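Local coordinates for protein condensin complex subunit 3 (Schizosaccharomyces pombe, PDB 5OQR) that serves as a regulatory subunit of the condensin complex, which is required for converting interphase chromatin into condensed, mitotic-like chromosomes, at residues E581-G586 with P615-N620; A589-L594 with G628-V633. All coordinates share one frame; numbering follows the deposited sequence.

Contact 1: residues E581-G586 with P615-N620; sequences ELQTLG and PNTVDN
Gln-583, near the start of helix 580-597, reaches across to Thr-617 and Asn-620 in the turn that precedes helix 621-635. With CG anti to the backbone N (chi1 -164°) and the chain extended beyond it, its amide is carried out to the loop, where both ends are used. OE1 accepts a hydrogen bond of 2.6 Å from Asn-620 ND2, which lies in the carbonyl plane of Gln-583; the two amide planes are 28° apart. NE2 of Gln-583 donates a longer bond, 3.3 Å, to Thr-617 OG1, tilted from its own amide plane, while Thr-617 CG2 packs against the same amide. Thr-617 OG1 in turn donates to Asn-616 OD1, and Gln-611 of helix 601-613 also bonds to it. Replacing this glutamine by an alanine is likely to cost Asn-620 ND2 one of its acceptors and Thr-617 OG1 one of its donors, and to open a gap beside Thr-617 CG2. One residue on, Thr-584 OG1 receives a second bond from Asn-620 ND2, 3.2 Å long and in the Asn-620 amide plane; the hydroxyl is also bonded to Ala-580 O, one turn back. Asn-620 OD1 meanwhile caps the backbone N of Leu-623. Fixed by both helices, Asn-620 is a classic side-chain N-cap, here joining the starts of two neighbouring helices in an alpha-helical repeat fold.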
loop_
_atom_site.group_PDB
_atom_site.type_symbol
_atom_site.label_atom_id
_atom_site.label_comp_id
_atom_site.label_asym_id
_atom_site.label_seq_id
_atom_site.Cartn_x
_atom_site.Cartn_y
_atom_site.Cartn_z
ATOM N N GLU A 581 17.283 0.631 10.157
ATOM C CA GLU A 581 16.424 0.504 11.330
ATOM C C GLU A 581 16.543 1.728 12.228
ATOM O O GLU A 581 15.535 2.287 12.670
ATOM C CB GLU A 581 16.780 -0.764 12.106
ATOM C CG GLU A 581 15.690 -1.222 13.061
ATOM C CD GLU A 581 16.198 -2.187 14.116
ATOM O OE1 GLU A 581 17.383 -2.577 14.049
ATOM O OE2 GLU A 581 15.413 -2.554 15.015
ATOM N N LEU A 582 17.773 2.154 12.514
ATOM C CA LEU A 582 17.977 3.331 13.351
ATOM C C LEU A 582 17.456 4.586 12.663
ATOM O O LEU A 582 16.773 5.409 13.282
ATOM C CB LEU A 582 19.461 3.478 13.687
ATOM C CG LEU A 582 19.871 4.732 14.461
ATOM C CD1 LEU A 582 19.159 4.804 15.799
ATOM C CD2 LEU A 582 21.377 4.763 14.654
ATOM N N GLN A 583 17.772 4.749 11.378
ATOM C CA GLN A 583 17.289 5.904 10.633
ATOM C C GLN A 583 15.769 5.957 10.642
ATOM O O GLN A 583 15.171 7.005 10.915
ATOM C CB GLN A 583 17.811 5.848 9.201
ATOM C CG GLN A 583 17.710 7.160 8.452
ATOM C CD GLN A 583 17.945 6.988 6.969
ATOM O OE1 GLN A 583 17.498 6.011 6.370
ATOM N NE2 GLN A 583 18.661 7.930 6.370
ATOM N N THR A 584 15.123 4.831 10.336
ATOM C CA THR A 584 13.667 4.783 10.366
ATOM C C THR A 584 13.129 5.141 11.742
ATOM O O THR A 584 12.021 5.673 11.857
ATOM C CB THR A 584 13.180 3.392 9.962
ATOM O OG1 THR A 584 13.732 3.043 8.688
ATOM C CG2 THR A 584 11.658 3.353 9.878
ATOM N N LEU A 585 13.894 4.855 12.793
ATOM C CA LEU A 585 13.420 5.119 14.145
ATOM C C LEU A 585 13.479 6.606 14.468
ATOM O O LEU A 585 12.517 7.171 14.996
ATOM C CB LEU A 585 14.242 4.313 15.152
ATOM C CG LEU A 585 13.738 4.353 16.593
ATOM C CD1 LEU A 585 12.337 3.772 16.697
ATOM C CD2 LEU A 585 14.698 3.607 17.494
ATOM N N GLY A 586 14.606 7.251 14.166
ATOM C CA GLY A 586 14.680 8.694 14.320
ATOM C C GLY A 586 13.592 9.406 13.541
ATOM O O GLY A 586 12.927 10.306 14.057
ATOM N N PRO A 615 18.333 11.141 -2.126
ATOM C CA PRO A 615 18.629 9.881 -2.827
ATOM C C PRO A 615 19.321 8.842 -1.962
ATOM O O PRO A 615 19.065 7.646 -2.140
ATOM C CB PRO A 615 19.523 10.329 -3.993
ATOM C CG PRO A 615 20.046 11.664 -3.591
ATOM C CD PRO A 615 18.951 12.293 -2.806
ATOM N N ASN A 616 20.192 9.247 -1.036
ATOM C CA ASN A 616 20.915 8.264 -0.235
ATOM C C ASN A 616 19.983 7.443 0.648
ATOM O O ASN A 616 20.396 6.398 1.164
ATOM C CB ASN A 616 21.978 8.953 0.626
ATOM C CG ASN A 616 21.386 9.787 1.750
ATOM O OD1 ASN A 616 20.175 9.805 1.966
ATOM N ND2 ASN A 616 22.250 10.479 2.481
ATOM N N THR A 617 18.743 7.890 0.831
ATOM C CA THR A 617 17.768 7.210 1.671
ATOM C C THR A 617 16.663 6.544 0.861
ATOM O O THR A 617 15.735 5.981 1.447
ATOM C CB THR A 617 17.159 8.211 2.666
ATOM O OG1 THR A 617 18.210 8.965 3.283
ATOM C CG2 THR A 617 16.367 7.509 3.763
ATOM N N VAL A 618 16.743 6.577 -0.471
ATOM C CA VAL A 618 15.642 6.078 -1.290
ATOM C C VAL A 618 15.412 4.594 -1.036
ATOM O O VAL A 618 14.269 4.123 -1.022
ATOM C CB VAL A 618 15.915 6.363 -2.779
ATOM C CG1 VAL A 618 17.099 5.544 -3.287
ATOM C CG2 VAL A 618 14.672 6.085 -3.606
ATOM N N ASP A 619 16.489 3.833 -0.833
ATOM C CA ASP A 619 16.350 2.393 -0.643
ATOM C C ASP A 619 15.686 2.062 0.686
ATOM O O ASP A 619 15.027 1.023 0.805
ATOM C CB ASP A 619 17.717 1.718 -0.736
ATOM C CG ASP A 619 18.323 1.823 -2.121
ATOM O OD1 ASP A 619 17.568 1.712 -3.110
ATOM O OD2 ASP A 619 19.552 2.019 -2.222
ATOM N N ASN A 620 15.846 2.918 1.692
ATOM C CA ASN A 620 15.171 2.723 2.968
ATOM C C ASN A 620 13.668 2.904 2.798
ATOM O O ASN A 620 13.143 4.003 3.000
ATOM C CB ASN A 620 15.718 3.698 4.011
ATOM C CG ASN A 620 15.122 3.482 5.388
ATOM O OD1 ASN A 620 14.070 2.863 5.537
ATOM N ND2 ASN A 620 15.795 4.000 6.407
#

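Contact 2: residues A589-L594 with G628-V633; sequences AIAKLL and GYFFPV
Phe-630 projects from helix 621-635 onto Ala-591 and Leu-594, which lie about one turn apart on helix 580-597. Its CG is anti to the backbone N (chi1 153°), and this rotation sends the ring across the gap between the helices. The CD2 and CE2 side of the ring does most of the touching. Ala-591 CB sits 3.6 Å from Phe-630 CD2 and is also close to CG, at the root of the ring. Farther out, Phe-630 CE2 comes within 3.6 Å of Ala-591 O, an oblique approach to the backbone. The far end of the ring is met by Leu-594, whose CD2 is 3.6 Å from Phe-630 CZ. The CB of Leu-594 lies near Phe-630 CE2, and the CD2 methyl reaches on to CZ. The CA atoms of Ala-591 and Phe-630 are 6.3 Å apart, a close approach consistent with the small alanine side chain. On the second helix Phe-631 places CE1 at the edge of the Phe-630 ring, in its plane, and its own ring stacks with Trp-682. Leu-608 of helix 601-613 and Tyr-634 also border Phe-630. Across helix 580-597, Lys-592 reaches the chain of another protein, where NZ is hydrogen-bonded to its backbone and the amine makes a cation-pi contact with an aromatic side chain. An aromatic wedged against an alanine and a leucine one turn apart is the apolar helix-to-helix packing expected within a stacked-helix HEAT-type solenoid.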
loop_
_atom_site.group_PDB
_atom_site.type_symbol
_atom_site.label_atom_id
_atom_site.label_comp_id
_atom_site.label_asym_id
_atom_site.label_seq_id
_atom_site.Cartn_x
_atom_site.Cartn_y
_atom_site.Cartn_z
ATOM N N ALA A 589 10.321 8.842 15.403
ATOM C CA ALA A 589 10.265 9.613 16.640
ATOM C C ALA A 589 9.945 11.077 16.360
ATOM O O ALA A 589 9.058 11.663 16.991
ATOM C CB ALA A 589 11.589 9.487 17.391
ATOM N N ILE A 590 10.665 11.684 15.416
ATOM C CA ILE A 590 10.394 13.069 15.036
ATOM C C ILE A 590 8.939 13.226 14.613
ATOM O O ILE A 590 8.253 14.170 15.019
ATOM C CB ILE A 590 11.360 13.507 13.921
ATOM C CG1 ILE A 590 12.791 13.550 14.457
ATOM C CG2 ILE A 590 10.970 14.870 13.358
ATOM C CD1 ILE A 590 13.847 13.430 13.391
ATOM N N ALA A 591 8.451 12.300 13.790
ATOM C CA ALA A 591 7.090 12.402 13.275
ATOM C C ALA A 591 6.072 12.503 14.405
ATOM O O ALA A 591 5.187 13.363 14.379
ATOM C CB ALA A 591 6.780 11.204 12.382
ATOM N N LYS A 592 6.174 11.626 15.408
ATOM C CA LYS A 592 5.180 11.641 16.477
ATOM C C LYS A 592 5.390 12.812 17.429
ATOM O O LYS A 592 4.414 13.353 17.959
ATOM C CB LYS A 592 5.177 10.316 17.247
ATOM C CG LYS A 592 6.526 9.654 17.435
ATOM C CD LYS A 592 6.443 8.442 18.351
ATOM C CE LYS A 592 5.694 7.288 17.700
ATOM N NZ LYS A 592 5.557 6.135 18.632
ATOM N N LEU A 593 6.638 13.228 17.653
ATOM C CA LEU A 593 6.875 14.417 18.463
ATOM C C LEU A 593 6.247 15.658 17.837
ATOM O O LEU A 593 5.775 16.545 18.556
ATOM C CB LEU A 593 8.374 14.637 18.662
ATOM C CG LEU A 593 9.125 13.668 19.574
ATOM C CD1 LEU A 593 10.596 14.025 19.610
ATOM C CD2 LEU A 593 8.550 13.678 20.979
ATOM N N LEU A 594 6.230 15.740 16.506
ATOM C CA LEU A 594 5.622 16.889 15.841
ATOM C C LEU A 594 4.104 16.853 15.957
ATOM O O LEU A 594 3.480 17.837 16.371
ATOM C CB LEU A 594 6.052 16.928 14.372
ATOM C CG LEU A 594 7.190 17.882 13.990
ATOM C CD1 LEU A 594 8.353 17.808 14.961
ATOM C CD2 LEU A 594 7.672 17.568 12.587
ATOM N N GLY A 628 5.854 8.806 4.560
ATOM C CA GLY A 628 4.776 8.762 3.591
ATOM C C GLY A 628 3.415 8.912 4.236
ATOM O O GLY A 628 2.471 9.388 3.602
ATOM N N TYR A 629 3.296 8.514 5.501
ATOM C CA TYR A 629 2.054 8.662 6.246
ATOM C C TYR A 629 2.017 9.941 7.070
ATOM O O TYR A 629 0.938 10.508 7.273
ATOM C CB TYR A 629 1.850 7.457 7.171
ATOM C CG TYR A 629 0.698 7.624 8.135
ATOM C CD1 TYR A 629 0.921 7.962 9.462
ATOM C CD2 TYR A 629 -0.611 7.464 7.714
ATOM C CE1 TYR A 629 -0.127 8.127 10.342
ATOM C CE2 TYR A 629 -1.666 7.627 8.584
ATOM C CZ TYR A 629 -1.419 7.958 9.897
ATOM O OH TYR A 629 -2.475 8.121 10.766
ATOM N N PHE A 630 3.172 10.412 7.538
ATOM C CA PHE A 630 3.202 11.558 8.441
ATOM C C PHE A 630 2.887 12.858 7.711
ATOM O O PHE A 630 2.040 13.641 8.156
ATOM C CB PHE A 630 4.566 11.638 9.125
ATOM C CG PHE A 630 4.959 13.027 9.536
ATOM C CD1 PHE A 630 5.728 13.817 8.698
ATOM C CD2 PHE A 630 4.565 13.542 10.757
ATOM C CE1 PHE A 630 6.091 15.094 9.068
ATOM C CE2 PHE A 630 4.927 14.818 11.134
ATOM C CZ PHE A 630 5.690 15.595 10.287
ATOM N N PHE A 631 3.565 13.115 6.590
ATOM C CA PHE A 631 3.415 14.407 5.923
ATOM C C PHE A 631 1.966 14.727 5.590
ATOM O O PHE A 631 1.514 15.840 5.904
ATOM C CB PHE A 631 4.303 14.451 4.673
ATOM C CG PHE A 631 5.759 14.687 4.969
ATOM C CD1 PHE A 631 6.167 15.819 5.649
ATOM C CD2 PHE A 631 6.718 13.780 4.561
ATOM C CE1 PHE A 631 7.500 16.039 5.925
ATOM C CE2 PHE A 631 8.056 13.994 4.834
ATOM C CZ PHE A 631 8.445 15.127 5.516
ATOM N N PRO A 632 1.185 13.833 4.982
ATOM C CA PRO A 632 -0.233 14.163 4.762
ATOM C C PRO A 632 -1.000 14.395 6.052
ATOM O O PRO A 632 -1.833 15.305 6.119
ATOM C CB PRO A 632 -0.761 12.940 3.997
ATOM C CG PRO A 632 0.439 12.297 3.419
ATOM C CD PRO A 632 1.545 12.539 4.384
ATOM N N VAL A 633 -0.742 13.589 7.083
ATOM C CA VAL A 633 -1.448 13.739 8.353
ATOM C C VAL A 633 -1.104 15.077 8.991
ATOM O O VAL A 633 -1.979 15.792 9.494
ATOM C CB VAL A 633 -1.112 12.561 9.288
ATOM C CG1 VAL A 633 -1.489 12.869 10.737
ATOM C CG2 VAL A 633 -1.822 11.313 8.823
#

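Both contacts join helix 580-597 to the region of helix 621-635: contact 1 at the first turn of the former and the turn leading into the latter, contact 2 farther along both helices. Their centres lie 15 Å apart, and all the residues that touch in contact 2, like most of those in contact 1, are buried. The chemistry changes along the pair. Where the helices start, contact 1 is polar, using amides and hydroxyls to bind a loop and a helix N-cap. Between helix bodies, contact 2 is apolar and relies on the fit of an aromatic ring. Helix 580-597 also touches the other protein chain from both of its segments.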